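Local coordinates for protein 2-keto acid:ferredoxin oxidoreductase subunit alpha (Pyrococcus furiosus, PDB 1YD7) that probably catalyses, as the alpha subunit of a heterotetramer, the CoA-dependent oxidative decarboxylation of 2-oxoglutarate to succinyl-CoA with ferredoxin as electron acceptor, at residues A49-E54 with V189-E194; D165-A170 with V181-D186. All blocks are in the same frame, centred on the assembly; numbering follows the deposited sequence.

Interaction 1: A49-E54 with V189-E194; sequences ASEIFE and VGHMRE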
ATOM      1  N   ALA A  49      -2.730 -10.265 -11.817  1.00 54.80           N
ATOM      2  CA  ALA A  49      -1.515  -9.456 -11.636  1.00 53.74           C
ATOM      3  C   ALA A  49      -1.244  -9.132 -10.165  1.00 51.27           C
ATOM      4  O   ALA A  49      -0.080  -9.122  -9.745  1.00 50.36           O
ATOM      5  CB  ALA A  49      -1.563  -8.181 -12.463  1.00 55.58           C
ATOM      6  N   SER A  50      -2.303  -8.906  -9.380  1.00 49.36           N
ATOM      7  CA  SER A  50      -2.141  -8.716  -7.929  1.00 48.84           C
ATOM      8  C   SER A  50      -3.301  -9.293  -7.145  1.00 45.68           C
ATOM      9  O   SER A  50      -4.439  -9.269  -7.614  1.00 45.13           O
ATOM     10  CB  SER A  50      -1.998  -7.229  -7.569  1.00 50.67           C
ATOM     11  OG  SER A  50      -1.153  -7.038  -6.433  1.00 50.70           O
ATOM     12  N   GLU A  51      -2.990  -9.784  -5.943  1.00 38.90           N
ATOM     13  CA  GLU A  51      -3.974 -10.283  -4.998  1.00 37.05           C
ATOM     14  C   GLU A  51      -4.231  -9.319  -3.833  1.00 32.20           C
ATOM     15  O   GLU A  51      -4.850  -9.691  -2.838  1.00 29.58           O
ATOM     16  CB  GLU A  51      -3.500 -11.631  -4.412  1.00 38.57           C
ATOM     17  CG  GLU A  51      -2.901 -12.630  -5.413  1.00 39.87           C
ATOM     18  CD  GLU A  51      -3.748 -12.838  -6.669  1.00 43.41           C
ATOM     19  OE1 GLU A  51      -4.998 -12.799  -6.551  1.00 45.78           O
ATOM     20  OE2 GLU A  51      -3.152 -13.018  -7.772  1.00 42.66           O
ATOM     21  N   ILE A  52      -3.746  -8.091  -3.938  1.00 32.51           N
ATOM     22  CA  ILE A  52      -3.826  -7.147  -2.813  1.00 31.17           C
ATOM     23  C   ILE A  52      -5.230  -6.695  -2.454  1.00 27.86           C
ATOM     24  O   ILE A  52      -5.547  -6.523  -1.280  1.00 28.02           O
ATOM     25  CB  ILE A  52      -2.863  -5.932  -2.996  1.00 35.68           C
ATOM     26  CG1 ILE A  52      -2.986  -5.005  -1.805  1.00 37.97           C
ATOM     27  CG2 ILE A  52      -3.135  -5.192  -4.257  1.00 40.05           C
ATOM     28  CD1 ILE A  52      -1.806  -4.196  -1.599  1.00 44.80           C
ATOM     29  N   PHE A  53      -6.101  -6.534  -3.437  1.00 31.49           N
ATOM     30  CA  PHE A  53      -7.464  -6.093  -3.138  1.00 29.96           C
ATOM     31  C   PHE A  53      -8.131  -7.026  -2.118  1.00 30.95           C
ATOM     32  O   PHE A  53      -8.695  -6.568  -1.093  1.00 28.87           O
ATOM     33  CB  PHE A  53      -8.316  -5.986  -4.412  1.00 31.94           C
ATOM     34  CG  PHE A  53      -9.704  -5.522  -4.141  1.00 35.03           C
ATOM     35  CD1 PHE A  53     -10.042  -4.176  -4.270  1.00 34.97           C
ATOM     36  CD2 PHE A  53     -10.675  -6.425  -3.685  1.00 34.45           C
ATOM     37  CE1 PHE A  53     -11.329  -3.742  -3.978  1.00 37.27           C
ATOM     38  CE2 PHE A  53     -11.953  -5.999  -3.381  1.00 36.01           C
ATOM     39  CZ  PHE A  53     -12.285  -4.650  -3.526  1.00 37.75           C
ATOM     40  N   GLU A  54      -8.063  -8.332  -2.397  1.00 33.35           N
ATOM     41  CA  GLU A  54      -8.719  -9.351  -1.564  1.00 31.16           C
ATOM     42  C   GLU A  54      -8.152  -9.416  -0.168  1.00 26.32           C
ATOM     43  O   GLU A  54      -8.869  -9.699   0.776  1.00 28.91           O
ATOM     44  CB  GLU A  54      -8.632 -10.745  -2.207  1.00 33.01           C
ATOM     45  CG  GLU A  54      -9.395 -10.863  -3.512  1.00 34.98           C
ATOM     46  N   VAL A 189       7.042 -10.491  -8.296  1.00 39.29           N
ATOM     47  CA  VAL A 189       7.253 -10.181  -6.879  1.00 37.99           C
ATOM     48  C   VAL A 189       6.003 -10.479  -6.046  1.00 35.20           C
ATOM     49  O   VAL A 189       6.103 -11.038  -4.953  1.00 37.49           O
ATOM     50  CB  VAL A 189       7.678  -8.724  -6.680  1.00 41.47           C
ATOM     51  CG1 VAL A 189       7.703  -8.368  -5.215  1.00 43.10           C
ATOM     52  CG2 VAL A 189       9.057  -8.502  -7.284  1.00 43.70           C
ATOM     53  N   GLY A 190       4.836 -10.112  -6.558  1.00 30.59           N
ATOM     54  CA  GLY A 190       3.600 -10.327  -5.844  1.00 33.88           C
ATOM     55  C   GLY A 190       3.296 -11.770  -5.499  1.00 36.58           C
ATOM     56  O   GLY A 190       2.653 -12.037  -4.478  1.00 33.43           O
ATOM     57  N   HIS A 191       3.764 -12.694  -6.345  1.00 39.16           N
ATOM     58  CA  HIS A 191       3.470 -14.122  -6.183  1.00 40.12           C
ATOM     59  C   HIS A 191       4.635 -14.965  -5.703  1.00 39.58           C
ATOM     60  O   HIS A 191       4.426 -16.128  -5.364  1.00 39.13           O
ATOM     61  CB  HIS A 191       2.855 -14.691  -7.460  1.00 39.22           C
ATOM     62  CG  HIS A 191       1.562 -14.033  -7.820  1.00 40.32           C
ATOM     63  ND1 HIS A 191       1.505 -12.842  -8.513  1.00 40.07           N
ATOM     64  CD2 HIS A 191       0.280 -14.375  -7.550  1.00 39.45           C
ATOM     65  CE1 HIS A 191       0.243 -12.492  -8.670  1.00 41.37           C
ATOM     66  NE2 HIS A 191      -0.522 -13.396  -8.082  1.00 39.94           N
HETATM   67  N   MSE A 192       5.829 -14.379  -5.616  1.00 40.63           N
HETATM   68  CA  MSE A 192       6.949 -15.017  -4.928  1.00 43.12           C
HETATM   69  C   MSE A 192       6.534 -15.304  -3.523  1.00 37.02           C
HETATM   70  O   MSE A 192       5.745 -14.548  -2.962  1.00 34.64           O
HETATM   71  CB  MSE A 192       8.144 -14.099  -4.800  1.00 47.20           C
HETATM   72  CG  MSE A 192       8.740 -13.668  -6.067  1.00 52.08           C
HETATM   73 SE   MSE A 192      10.433 -12.778  -5.728  1.00 59.53          SE
HETATM   74  CE  MSE A 192      10.632 -12.202  -7.552  1.00 53.17           C
ATOM     75  N   ARG A 193       7.129 -16.342  -2.937  1.00 32.71           N
ATOM     76  CA  ARG A 193       6.838 -16.767  -1.570  1.00 30.75           C
ATOM     77  C   ARG A 193       8.138 -16.800  -0.827  1.00 31.04           C
ATOM     78  O   ARG A 193       9.119 -17.305  -1.349  1.00 35.19           O
ATOM     79  CB  ARG A 193       6.251 -18.177  -1.536  0.50 31.09           C
ATOM     80  CG  ARG A 193       4.848 -18.298  -2.032  0.50 28.49           C
ATOM     81  CD  ARG A 193       4.313 -19.734  -1.916  0.50 25.61           C
ATOM     82  NE  ARG A 193       2.994 -19.855  -2.522  0.50 20.95           N
ATOM     83  CZ  ARG A 193       2.780 -19.875  -3.833  0.50 25.48           C
ATOM     84  NH1 ARG A 193       3.799 -19.788  -4.698  0.50 26.90           N
ATOM     85  NH2 ARG A 193       1.538 -19.973  -4.300  0.50 23.23           N
ATOM     86  N   GLU A 194       8.175 -16.251   0.383  1.00 30.95           N
ATOM     87  CA  GLU A 194       9.400 -16.232   1.159  1.00 32.45           C
ATOM     88  C   GLU A 194       9.008 -16.190   2.598  1.00 32.49           C
ATOM     89  O   GLU A 194       7.943 -15.656   2.928  1.00 36.29           O
ATOM     90  CB  GLU A 194      10.272 -15.024   0.775  1.00 35.81           C
ATOM     91  CG  GLU A 194      11.358 -14.685   1.786  1.00 37.83           C
ATOM     92  CD  GLU A 194      12.272 -13.497   1.411  1.00 41.38           C
ATOM     93  OE1 GLU A 194      12.082 -12.802   0.360  1.00 44.06           O
ATOM     94  OE2 GLU A 194      13.213 -13.279   2.217  1.00 43.57           O
TER
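His-191 and Glu-51 meet in a histidine-carboxylate hydrogen bond, in which NE2 of His-191 donates to OE2 of Glu-51 over 2.7 Å. The N-H points almost straight at the acceptor, at 168°, and OE2 lies close to the plane of the imidazole while accepting on its anti lone pair, away from OE1. The carboxylate does not lie flat with the ring; the two planes are turned 69° apart, and the side chains cross at about a right angle. At the same edge of the ring, CE1 of His-191 faces the backbone O of Ala-49 at 3.6 Å, so the imidazole fits against the turn leading into helix 52-59 as well as against the acid. Glu-51 reaches this spot by a bend at chi2 (-49°), which folds the carboxylate back toward the residues preceding it, where OE1 has a weak hydrogen bond with Thr-47. The other ring nitrogen, ND1 of His-191, bonds to the carbonyl of Ala-187 one helical turn earlier, a second bond that, with the one at NE2, fixes the ring's rotation. Asp-26 is bonded to both segments: its carboxylate accepts from the backbone N of Glu-51, the N-cap residue of helix 52-59, and its backbone bonds to Gly-190. A leucine in place of His-191 would probably leave OE2 of Glu-51 and the carbonyl of Ala-187 both without their mates. With a carboxylate at one nitrogen and a carbonyl at the other, the imidazole is probably stabilised in its protonated form, adding charge attraction to the bond that ties together two helix ends far apart in the sequence.

Interaction 2: D165-A170 with V181-D186; sequences DFTIRA and VILLTD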
ATOM      1  N   ASP A 165       9.287  -4.355   3.679  1.00 30.81           N
ATOM      2  CA  ASP A 165      10.057  -3.245   4.217  1.00 30.15           C
ATOM      3  C   ASP A 165       9.848  -1.948   3.419  1.00 29.10           C
ATOM      4  O   ASP A 165       9.814  -0.887   3.995  1.00 27.44           O
ATOM      5  CB  ASP A 165      11.569  -3.547   4.220  1.00 32.46           C
ATOM      6  CG  ASP A 165      11.970  -4.665   5.181  1.00 35.95           C
ATOM      7  OD1 ASP A 165      11.369  -4.835   6.260  1.00 36.38           O
ATOM      8  OD2 ASP A 165      12.946  -5.371   4.851  1.00 38.60           O
ATOM      9  N   PHE A 166       9.777  -2.050   2.098  1.00 25.69           N
ATOM     10  CA  PHE A 166       9.571  -0.917   1.262  1.00 25.10           C
ATOM     11  C   PHE A 166       8.148  -0.356   1.419  1.00 29.86           C
ATOM     12  O   PHE A 166       7.932   0.849   1.189  1.00 26.79           O
ATOM     13  CB  PHE A 166       9.830  -1.238  -0.214  1.00 28.62           C
ATOM     14  CG  PHE A 166      11.296  -1.464  -0.582  1.00 30.30           C
ATOM     15  CD1 PHE A 166      12.260  -1.792   0.354  1.00 30.98           C
ATOM     16  CD2 PHE A 166      11.680  -1.401  -1.902  1.00 30.62           C
ATOM     17  CE1 PHE A 166      13.579  -2.031  -0.035  1.00 32.04           C
ATOM     18  CE2 PHE A 166      12.993  -1.635  -2.282  1.00 33.04           C
ATOM     19  CZ  PHE A 166      13.937  -1.948  -1.340  1.00 29.07           C
ATOM     20  N   THR A 167       7.176  -1.213   1.761  1.00 28.46           N
ATOM     21  CA  THR A 167       5.808  -0.742   1.980  1.00 28.61           C
ATOM     22  C   THR A 167       5.766   0.139   3.260  1.00 29.47           C
ATOM     23  O   THR A 167       5.213   1.237   3.234  1.00 25.02           O
ATOM     24  CB  THR A 167       4.774  -1.903   1.994  1.00 25.44           C
ATOM     25  OG1 THR A 167       4.668  -2.439   0.665  1.00 25.15           O
ATOM     26  CG2 THR A 167       3.390  -1.408   2.419  1.00 26.39           C
ATOM     27  N   ILE A 168       6.386  -0.330   4.340  1.00 25.26           N
ATOM     28  CA  ILE A 168       6.508   0.464   5.546  1.00 30.56           C
ATOM     29  C   ILE A 168       7.270   1.768   5.295  1.00 32.79           C
ATOM     30  O   ILE A 168       6.854   2.844   5.768  1.00 31.97           O
ATOM     31  CB  ILE A 168       7.140  -0.343   6.685  1.00 33.45           C
ATOM     32  CG1 ILE A 168       6.123  -1.353   7.215  1.00 35.21           C
ATOM     33  CG2 ILE A 168       7.595   0.578   7.822  1.00 32.82           C
ATOM     34  CD1 ILE A 168       6.729  -2.384   8.061  1.00 39.84           C
ATOM     35  N   ARG A 169       8.371   1.680   4.548  1.00 30.41           N
ATOM     36  CA  ARG A 169       9.141   2.848   4.226  1.00 31.36           C
ATOM     37  C   ARG A 169       8.321   3.827   3.386  1.00 28.77           C
ATOM     38  O   ARG A 169       8.456   5.032   3.571  1.00 28.18           O
ATOM     39  CB  ARG A 169      10.466   2.466   3.560  1.00 35.16           C
ATOM     40  CG  ARG A 169      11.344   3.652   3.153  1.00 39.27           C
ATOM     41  CD  ARG A 169      12.857   3.358   3.277  1.00 44.31           C
ATOM     42  NE  ARG A 169      13.287   2.122   2.614  1.00 48.24           N
ATOM     43  CZ  ARG A 169      13.775   1.034   3.232  1.00 50.75           C
ATOM     44  NH1 ARG A 169      14.130  -0.008   2.499  1.00 49.26           N
ATOM     45  NH2 ARG A 169      13.904   0.950   4.563  1.00 51.24           N
ATOM     46  N   ALA A 170       7.458   3.328   2.490  1.00 26.96           N
ATOM     47  CA  ALA A 170       6.669   4.202   1.638  1.00 24.62           C
ATOM     48  C   ALA A 170       5.656   5.024   2.448  1.00 25.63           C
ATOM     49  O   ALA A 170       5.450   6.177   2.143  1.00 25.44           O
ATOM     50  CB  ALA A 170       5.959   3.427   0.564  1.00 25.89           C
ATOM     51  N   VAL A 181       3.866   8.697  -2.476  1.00 30.54           N
ATOM     52  CA  VAL A 181       4.971   7.758  -2.696  1.00 31.02           C
ATOM     53  C   VAL A 181       4.485   6.539  -3.488  1.00 33.34           C
ATOM     54  O   VAL A 181       3.426   5.975  -3.209  1.00 27.56           O
ATOM     55  CB  VAL A 181       5.641   7.360  -1.387  1.00 29.22           C
ATOM     56  CG1 VAL A 181       6.829   6.415  -1.629  1.00 29.48           C
ATOM     57  CG2 VAL A 181       6.120   8.595  -0.656  1.00 29.84           C
ATOM     58  N   ILE A 182       5.257   6.174  -4.509  1.00 35.07           N
ATOM     59  CA  ILE A 182       4.909   5.105  -5.425  1.00 35.05           C
ATOM     60  C   ILE A 182       5.629   3.829  -5.017  1.00 33.91           C
ATOM     61  O   ILE A 182       6.844   3.822  -4.920  1.00 31.58           O
ATOM     62  CB  ILE A 182       5.308   5.467  -6.878  1.00 36.33           C
ATOM     63  CG1 ILE A 182       4.818   6.865  -7.225  1.00 37.82           C
ATOM     64  CG2 ILE A 182       4.770   4.421  -7.910  1.00 34.14           C
ATOM     65  CD1 ILE A 182       3.362   7.042  -7.126  1.00 37.75           C
ATOM     66  N   LEU A 183       4.872   2.764  -4.749  1.00 37.82           N
ATOM     67  CA  LEU A 183       5.460   1.418  -4.593  1.00 37.21           C
ATOM     68  C   LEU A 183       5.247   0.724  -5.938  1.00 35.24           C
ATOM     69  O   LEU A 183       4.124   0.465  -6.330  1.00 33.02           O
ATOM     70  CB  LEU A 183       4.853   0.623  -3.436  1.00 37.70           C
ATOM     71  CG  LEU A 183       5.636  -0.650  -3.064  1.00 39.08           C
ATOM     72  CD1 LEU A 183       6.787  -0.382  -2.111  1.00 36.86           C
ATOM     73  CD2 LEU A 183       4.698  -1.669  -2.453  1.00 41.96           C
ATOM     74  N   LEU A 184       6.340   0.531  -6.667  1.00 37.04           N
ATOM     75  CA  LEU A 184       6.306   0.014  -8.020  1.00 40.40           C
ATOM     76  C   LEU A 184       6.655  -1.471  -7.942  1.00 41.72           C
ATOM     77  O   LEU A 184       7.767  -1.822  -7.555  1.00 39.97           O
ATOM     78  CB  LEU A 184       7.299   0.773  -8.894  1.00 41.15           C
ATOM     79  CG  LEU A 184       7.482   0.292 -10.338  1.00 44.71           C
ATOM     80  CD1 LEU A 184       6.168   0.289 -11.100  1.00 48.89           C
ATOM     81  CD2 LEU A 184       8.506   1.158 -11.052  1.00 45.31           C
ATOM     82  N   THR A 185       5.694  -2.331  -8.259  1.00 39.93           N
ATOM     83  CA  THR A 185       5.884  -3.769  -8.123  1.00 44.65           C
ATOM     84  C   THR A 185       5.494  -4.485  -9.429  1.00 46.16           C
ATOM     85  O   THR A 185       5.229  -3.836 -10.449  1.00 44.00           O
ATOM     86  CB  THR A 185       5.110  -4.329  -6.884  1.00 44.71           C
ATOM     87  OG1 THR A 185       5.418  -5.722  -6.704  1.00 48.69           O
ATOM     88  CG2 THR A 185       3.615  -4.172  -7.038  1.00 42.93           C
ATOM     89  N   ASP A 186       5.509  -5.816  -9.408  1.00 47.93           N
ATOM     90  CA  ASP A 186       5.021  -6.614 -10.541  1.00 47.77           C
ATOM     91  C   ASP A 186       4.394  -7.914 -10.050  1.00 44.13           C
ATOM     92  O   ASP A 186       4.502  -8.251  -8.882  1.00 41.31           O
ATOM     93  CB  ASP A 186       6.147  -6.874 -11.561  1.00 47.69           C
ATOM     94  CG  ASP A 186       7.368  -7.517 -10.942  1.00 53.00           C
ATOM     95  OD1 ASP A 186       7.216  -8.446 -10.110  1.00 56.84           O
ATOM     96  OD2 ASP A 186       8.496  -7.107 -11.287  1.00 53.94           O
TER
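Apolar side chains of Leu-183 and Val-181 on strand 180-185 meet Phe-166 and Ala-170 on one face of helix 160-177. CD1 of Leu-183 touches CB of Phe-166 at 3.7 Å and is equally near that residue's backbone O; the phenyl ring itself leads away from the strand, toward Leu-155 and Pro-157. Further along the helix, the methyl of Ala-170 points at the strand and meets CG1 of Val-181 at 3.8 Å. Chi1 of Val-181 (-178°) sets CG1 opposite its own backbone N and against this methyl, whereas CG2 and CB lie near the carbonyl O of Ala-170. Because the alanine is so small, the backbones come close here, with CA of Ala-170 and CA of Val-181 5.9 Å apart.

These elements belong to a beta-alpha-beta unit, strand 153-155, helix 160-177 and strand 180-185, in the parallel sheet of the thiamine diphosphate-binding family domain. The helix runs back over the sheet nearly antiparallel to the strand, at 165° and 8.9 Å between the axes of the two short segments. Alternation along the strand turns Val-181 and Leu-183 to the helix and Ile-182 away from it.

The one polar side chain at the interface is Thr-167. Its OG1 sits 3.2 Å from CD2 of Leu-183, a close fit of oxygen against methyl, with the two side chains crossing at about a right angle. The hydroxyl is satisfied within its own helix by a hydrogen bond with the carbonyl of Ala-163, and Ile-29 of helix 25-36 packs on both Thr-167 and Leu-183.

In the fold
Interaction 2 is nested along the chain within the loop that interaction 1 closes, and their centres lie 13 Å apart. The two adjoin through strand 180-185, which passes directly into helix 187-191. At that junction Asp-186 is the N-cap residue, its OD1 accepting from the backbone N of Val-189; from there the chain leaves the buried layer of interaction 2 and carries the 189-194 segment to the partly buried polar contact of interaction 1. Helix 25-36 lies near both, packing on 165-170 and 181-186 through Ile-29 and bonding to 49-54 and 189-194 through Asp-26. All four segments fall within the family's thiamine diphosphate-binding range.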